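Local coordinates for protein RnfH (Haemophilus influenzae, PDB 2HJ1), which is of unknown function but belongs to the RnfH family of ubiquitin-like proteins and crystallises as a domain-swapped dimer, at residues B[17-26]-B[45-54]. Sequence-based numbering, arbitrary orientation.
Sequences IAYAFPERYY and SGILSQFPEI. With SO4 (sulfate ion), chain F.
Phe51, just past the short helix 47-50, pushes its flat ring among three aromatic side chains of the hairpin 17-26. Tyr19 turns a ring edge toward one face of Phe51 in a T-shaped pair, centroids 4.9 Å apart and planes at 59°, while CG of Gln50 lies over the opposite face. Phe21 meets the ring obliquely, with Phe51 CE1 3.3 Å from Phe21 CG, and Tyr26 CD1 comes to its edge. A flat ring suits position 51 because both faces and the rim find partners.

Two isoleucines, whose aliphatic branches suit ring faces, add CH-pi contacts. CD1 of Ile54 stands over the centre of the Tyr19 ring, 3.7 Å from the centroid, and CG1 of Ile47 sits over that of Tyr26 at 3.8 Å. Ile47 is extended at both torsions (chi1 -167°, chi2 -176°), which carries CD1 across to Tyr19 CB.

A water joins Tyr26 OH (2.6 Å) to Ser45 O. The small Ser45 hydroxyl serves twice, accepting from Ile47 N in an ST turn and hydrogen-bonding Ile42 O in helix 38-45. Peripherally, the Gln50 amide donates an almost straight hydrogen bond from NE2 to a sulfate, probably from the crystallisation liquor.

The contact seats helix 47-50 against the first hairpin (strands 12-19 and 26-33) of a ubiquitin-like beta-grasp fold; Ile17-Tyr19 pair with a parallel strand of the second subunit, consistent with the domain swap.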
ATOM      1  N   ILE B  17      10.152   4.381   2.849  1.00 33.91           N
ATOM      2  CA  ILE B  17      10.090   5.182   1.626  1.00 33.35           C
ATOM      3  C   ILE B  17      10.770   4.424   0.517  1.00 33.26           C
ATOM      4  O   ILE B  17      11.874   3.890   0.727  1.00 32.58           O
ATOM      5  CB  ILE B  17      10.769   6.572   1.833  1.00 34.58           C
ATOM      6  CG1 ILE B  17      10.012   7.319   2.923  1.00 35.41           C
ATOM      7  CG2 ILE B  17      10.719   7.420   0.551  1.00 33.08           C
ATOM      8  CD1 ILE B  17      10.773   8.587   3.379  1.00 37.75           C
ATOM      9  N   ALA B  18      10.123   4.370  -0.655  1.00 32.32           N
ATOM     10  CA  ALA B  18      10.635   3.617  -1.808  1.00 33.39           C
ATOM     11  C   ALA B  18      10.646   4.516  -3.030  1.00 34.20           C
ATOM     12  O   ALA B  18       9.731   5.308  -3.228  1.00 34.45           O
ATOM     13  CB  ALA B  18       9.744   2.372  -2.108  1.00 31.51           C
ATOM     14  N   TYR B  19      11.664   4.352  -3.849  1.00 36.19           N
ATOM     15  CA  TYR B  19      11.782   5.104  -5.070  1.00 38.73           C
ATOM     16  C   TYR B  19      12.686   4.296  -5.970  1.00 40.16           C
ATOM     17  O   TYR B  19      13.796   3.941  -5.575  1.00 40.86           O
ATOM     18  CB  TYR B  19      12.417   6.482  -4.795  1.00 38.38           C
ATOM     19  CG  TYR B  19      12.634   7.345  -6.032  1.00 37.98           C
ATOM     20  CD1 TYR B  19      11.553   7.880  -6.765  1.00 38.85           C
ATOM     21  CD2 TYR B  19      13.908   7.648  -6.439  1.00 37.91           C
ATOM     22  CE1 TYR B  19      11.776   8.685  -7.926  1.00 39.82           C
ATOM     23  CE2 TYR B  19      14.135   8.471  -7.569  1.00 41.97           C
ATOM     24  CZ  TYR B  19      13.082   8.965  -8.291  1.00 40.31           C
ATOM     25  OH  TYR B  19      13.385   9.768  -9.368  1.00 44.30           O
ATOM     26  N   ALA B  20      12.279   4.055  -7.203  1.00 42.59           N
ATOM     27  CA  ALA B  20      13.035   3.067  -7.998  1.00 47.22           C
ATOM     28  C   ALA B  20      13.969   3.717  -8.988  1.00 50.60           C
ATOM     29  O   ALA B  20      13.610   3.962 -10.118  1.00 52.49           O
ATOM     30  CB  ALA B  20      12.131   2.114  -8.696  1.00 45.85           C
ATOM     31  N   PHE B  21      15.178   3.998  -8.532  1.00 54.69           N
ATOM     32  CA  PHE B  21      16.201   4.540  -9.373  1.00 57.38           C
ATOM     33  C   PHE B  21      16.678   3.320 -10.140  1.00 58.81           C
ATOM     34  O   PHE B  21      17.310   2.413  -9.543  1.00 57.08           O
ATOM     35  CB  PHE B  21      17.291   5.148  -8.505  1.00 58.23           C
ATOM     36  CG  PHE B  21      18.403   5.803  -9.269  1.00 60.92           C
ATOM     37  CD1 PHE B  21      19.711   5.340  -9.141  1.00 61.96           C
ATOM     38  CD2 PHE B  21      18.155   6.940 -10.075  1.00 63.82           C
ATOM     39  CE1 PHE B  21      20.757   5.979  -9.814  1.00 62.07           C
ATOM     40  CE2 PHE B  21      19.200   7.577 -10.745  1.00 63.60           C
ATOM     41  CZ  PHE B  21      20.499   7.081 -10.614  1.00 62.07           C
ATOM     42  N   PRO B  22      16.339   3.278 -11.462  1.00 60.02           N
ATOM     43  CA  PRO B  22      16.469   2.013 -12.207  1.00 60.01           C
ATOM     44  C   PRO B  22      17.970   1.636 -12.262  1.00 59.38           C
ATOM     45  O   PRO B  22      18.864   2.485 -12.512  1.00 61.49           O
ATOM     46  CB  PRO B  22      15.821   2.312 -13.575  1.00 60.32           C
ATOM     47  CG  PRO B  22      15.986   3.840 -13.743  1.00 60.49           C
ATOM     48  CD  PRO B  22      15.889   4.405 -12.317  1.00 59.67           C
ATOM     49  N   GLU B  23      18.220   0.385 -11.943  1.00 56.68           N
ATOM     50  CA  GLU B  23      19.521  -0.103 -11.455  1.00 56.06           C
ATOM     51  C   GLU B  23      20.238   0.386 -10.142  1.00 53.91           C
ATOM     52  O   GLU B  23      21.389   0.036  -9.925  1.00 55.02           O
ATOM     53  CB  GLU B  23      20.502  -0.339 -12.608  1.00 57.43           C
ATOM     54  CG  GLU B  23      20.021  -1.424 -13.599  1.00 58.70           C
ATOM     55  CD  GLU B  23      21.130  -1.854 -14.530  1.00 63.92           C
ATOM     56  OE1 GLU B  23      22.272  -1.351 -14.314  1.00 64.30           O
ATOM     57  OE2 GLU B  23      20.861  -2.691 -15.442  1.00 65.31           O
ATOM     58  N   ARG B  24      19.562   1.142  -9.280  0.50 52.05           N
ATOM     59  CA  ARG B  24      19.872   1.075  -7.817  0.50 50.13           C
ATOM     60  C   ARG B  24      18.787   1.709  -6.949  0.50 48.33           C
ATOM     61  O   ARG B  24      18.813   2.902  -6.622  0.50 48.85           O
ATOM     62  CB  ARG B  24      21.286   1.553  -7.432  0.50 50.30           C
ATOM     63  CG  ARG B  24      21.666   1.286  -5.960  0.50 51.06           C
ATOM     64  CD  ARG B  24      21.378  -0.140  -5.514  0.50 48.63           C
ATOM     65  NE  ARG B  24      20.150  -0.259  -4.712  0.50 47.73           N
ATOM     66  CZ  ARG B  24      20.108  -0.409  -3.389  0.50 44.24           C
ATOM     67  NH1 ARG B  24      18.940  -0.488  -2.786  0.50 45.35           N
ATOM     68  NH2 ARG B  24      21.214  -0.445  -2.659  0.50 44.62           N
ATOM     69  N   TYR B  25      17.848   0.851  -6.583  1.00 46.01           N
ATOM     70  CA  TYR B  25      16.628   1.193  -5.883  1.00 41.55           C
ATOM     71  C   TYR B  25      16.922   1.921  -4.535  1.00 38.79           C
ATOM     72  O   TYR B  25      17.851   1.576  -3.815  1.00 38.08           O
ATOM     73  CB  TYR B  25      15.929  -0.127  -5.581  1.00 38.02           C
ATOM     74  CG  TYR B  25      15.523  -0.954  -6.799  1.00 37.36           C
ATOM     75  CD1 TYR B  25      15.301  -0.341  -8.061  1.00 36.48           C
ATOM     76  CD2 TYR B  25      15.258  -2.331  -6.677  1.00 35.39           C
ATOM     77  CE1 TYR B  25      14.881  -1.103  -9.174  1.00 33.96           C
ATOM     78  CE2 TYR B  25      14.831  -3.100  -7.785  1.00 35.68           C
ATOM     79  CZ  TYR B  25      14.660  -2.476  -9.025  1.00 36.81           C
ATOM     80  OH  TYR B  25      14.220  -3.214 -10.111  1.00 37.68           O
ATOM     81  N   TYR B  26      16.064   2.848  -4.177  1.00 37.27           N
ATOM     82  CA  TYR B  26      16.025   3.409  -2.829  1.00 35.99           C
ATOM     83  C   TYR B  26      14.896   2.777  -2.071  1.00 36.13           C
ATOM     84  O   TYR B  26      13.743   2.906  -2.482  1.00 34.57           O
ATOM     85  CB  TYR B  26      15.784   4.920  -2.935  1.00 34.21           C
ATOM     86  CG  TYR B  26      15.726   5.660  -1.606  1.00 33.80           C
ATOM     87  CD1 TYR B  26      16.823   6.410  -1.160  1.00 31.31           C
ATOM     88  CD2 TYR B  26      14.563   5.628  -0.819  1.00 32.80           C
ATOM     89  CE1 TYR B  26      16.749   7.159   0.044  1.00 31.34           C
ATOM     90  CE2 TYR B  26      14.501   6.315   0.398  1.00 32.26           C
ATOM     91  CZ  TYR B  26      15.592   7.064   0.817  1.00 32.51           C
ATOM     92  OH  TYR B  26      15.487   7.779   1.974  1.00 32.13           O
ATOM     93  N   SER B  45      13.913  12.868   5.108  1.00 37.42           N
ATOM     94  CA  SER B  45      14.728  11.652   4.827  1.00 35.74           C
ATOM     95  C   SER B  45      16.059  11.903   4.138  1.00 35.51           C
ATOM     96  O   SER B  45      17.029  11.154   4.320  1.00 35.90           O
ATOM     97  CB  SER B  45      13.877  10.625   4.017  1.00 34.28           C
ATOM     98  OG  SER B  45      13.665  11.095   2.698  1.00 32.35           O
ATOM     99  N   GLY B  46      16.109  12.925   3.291  1.00 35.41           N
ATOM    100  CA  GLY B  46      17.295  13.164   2.464  1.00 34.85           C
ATOM    101  C   GLY B  46      17.137  12.652   1.043  1.00 34.16           C
ATOM    102  O   GLY B  46      17.989  12.888   0.166  1.00 34.66           O
ATOM    103  N   ILE B  47      16.046  11.949   0.786  1.00 34.51           N
ATOM    104  CA  ILE B  47      15.832  11.375  -0.563  1.00 34.08           C
ATOM    105  C   ILE B  47      15.840  12.486  -1.640  1.00 35.63           C
ATOM    106  O   ILE B  47      16.320  12.271  -2.758  1.00 36.16           O
ATOM    107  CB  ILE B  47      14.548  10.510  -0.654  1.00 32.80           C
ATOM    108  CG1 ILE B  47      14.532   9.687  -1.953  1.00 32.98           C
ATOM    109  CG2 ILE B  47      13.233  11.350  -0.589  1.00 31.46           C
ATOM    110  CD1 ILE B  47      13.291   8.913  -2.143  1.00 31.11           C
ATOM    111  N   LEU B  48      15.342  13.679  -1.290  1.00 35.19           N
ATOM    112  CA  LEU B  48      15.286  14.757  -2.277  1.00 37.18           C
ATOM    113  C   LEU B  48      16.664  15.301  -2.599  1.00 37.30           C
ATOM    114  O   LEU B  48      16.856  15.774  -3.691  1.00 37.85           O
ATOM    115  CB  LEU B  48      14.343  15.889  -1.868  1.00 36.21           C
ATOM    116  CG  LEU B  48      12.937  15.463  -1.503  1.00 36.95           C
ATOM    117  CD1 LEU B  48      12.182  16.682  -0.951  1.00 40.50           C
ATOM    118  CD2 LEU B  48      12.208  14.812  -2.660  1.00 34.57           C
ATOM    119  N   SER B  49      17.615  15.213  -1.667  1.00 38.40           N
ATOM    120  CA  SER B  49      19.034  15.538  -1.981  1.00 39.94           C
ATOM    121  C   SER B  49      19.719  14.486  -2.860  1.00 39.95           C
ATOM    122  O   SER B  49      20.478  14.826  -3.778  1.00 40.51           O
ATOM    123  CB  SER B  49      19.842  15.764  -0.696  1.00 40.81           C
ATOM    124  OG  SER B  49      19.167  16.742   0.099  1.00 45.91           O
ATOM    125  N   GLN B  50      19.443  13.207  -2.603  1.00 38.98           N
ATOM    126  CA  GLN B  50      20.023  12.148  -3.397  1.00 38.61           C
ATOM    127  C   GLN B  50      19.427  12.143  -4.815  1.00 39.32           C
ATOM    128  O   GLN B  50      20.125  11.855  -5.782  1.00 40.44           O
ATOM    129  CB  GLN B  50      19.793  10.796  -2.708  1.00 38.05           C
ATOM    130  CG  GLN B  50      20.475   9.618  -3.430  1.00 37.18           C
ATOM    131  CD  GLN B  50      20.331   8.324  -2.671  1.00 37.22           C
ATOM    132  OE1 GLN B  50      19.779   8.299  -1.561  1.00 36.65           O
ATOM    133  NE2 GLN B  50      20.801   7.235  -3.264  1.00 32.93           N
ATOM    134  N   PHE B  51      18.136  12.412  -4.946  1.00 39.33           N
ATOM    135  CA  PHE B  51      17.518  12.425  -6.274  1.00 40.08           C
ATOM    136  C   PHE B  51      16.844  13.763  -6.530  1.00 41.03           C
ATOM    137  O   PHE B  51      15.647  13.884  -6.334  1.00 40.22           O
ATOM    138  CB  PHE B  51      16.494  11.308  -6.381  1.00 39.79           C
ATOM    139  CG  PHE B  51      17.055   9.936  -6.083  1.00 38.72           C
ATOM    140  CD1 PHE B  51      17.761   9.236  -7.050  1.00 43.16           C
ATOM    141  CD2 PHE B  51      16.867   9.350  -4.846  1.00 35.80           C
ATOM    142  CE1 PHE B  51      18.285   7.960  -6.770  1.00 42.46           C
ATOM    143  CE2 PHE B  51      17.362   8.098  -4.581  1.00 35.81           C
ATOM    144  CZ  PHE B  51      18.062   7.402  -5.541  1.00 38.60           C
ATOM    145  N   PRO B  52      17.618  14.773  -6.976  1.00 42.41           N
ATOM    146  CA  PRO B  52      17.022  16.100  -7.136  1.00 42.34           C
ATOM    147  C   PRO B  52      15.999  16.208  -8.287  1.00 42.06           C
ATOM    148  O   PRO B  52      15.264  17.210  -8.363  1.00 41.22           O
ATOM    149  CB  PRO B  52      18.231  17.008  -7.327  1.00 42.59           C
ATOM    150  CG  PRO B  52      19.267  16.154  -7.948  1.00 44.05           C
ATOM    151  CD  PRO B  52      19.043  14.749  -7.388  1.00 42.94           C
ATOM    152  N   GLU B  53      15.906  15.174  -9.133  1.00 40.67           N
ATOM    153  CA  GLU B  53      14.839  15.089 -10.122  1.00 41.15           C
ATOM    154  C   GLU B  53      13.447  14.819  -9.535  1.00 39.70           C
ATOM    155  O   GLU B  53      12.472  15.007 -10.222  1.00 40.17           O
ATOM    156  CB  GLU B  53      15.139  14.010 -11.160  1.00 42.65           C
ATOM    157  CG  GLU B  53      15.199  12.593 -10.505  1.00 46.45           C
ATOM    158  CD  GLU B  53      16.627  12.136 -10.156  1.00 50.87           C
ATOM    159  OE1 GLU B  53      16.982  11.017 -10.570  1.00 58.12           O
ATOM    160  OE2 GLU B  53      17.407  12.860  -9.519  1.00 49.37           O
ATOM    161  N   ILE B  54      13.332  14.410  -8.275  1.00 38.23           N
ATOM    162  CA  ILE B  54      11.998  14.209  -7.678  1.00 36.10           C
ATOM    163  C   ILE B  54      11.335  15.598  -7.472  1.00 38.19           C
ATOM    164  O   ILE B  54      11.949  16.490  -6.887  1.00 37.27           O
ATOM    165  CB  ILE B  54      12.057  13.472  -6.325  1.00 35.72           C
ATOM    166  CG1 ILE B  54      12.494  11.994  -6.500  1.00 33.68           C
ATOM    167  CG2 ILE B  54      10.696  13.538  -5.575  1.00 31.40           C
ATOM    168  CD1 ILE B  54      12.765  11.290  -5.121  1.00 35.04           C
TER
HETATM  169  S   SO4 F 204      22.964   6.587  -6.367  0.70 68.12           S
HETATM  170  O1  SO4 F 204      23.180   5.712  -5.225  0.70 67.83           O
HETATM  171  O2  SO4 F 204      22.097   7.697  -5.959  0.70 62.61           O
HETATM  172  O3  SO4 F 204      24.247   7.134  -6.837  0.70 67.18           O
HETATM  173  O4  SO4 F 204      22.423   5.743  -7.428  0.70 66.78           O
HETATM  174  O   HOH W   1      17.661   9.076   2.667  1.00 40.42           O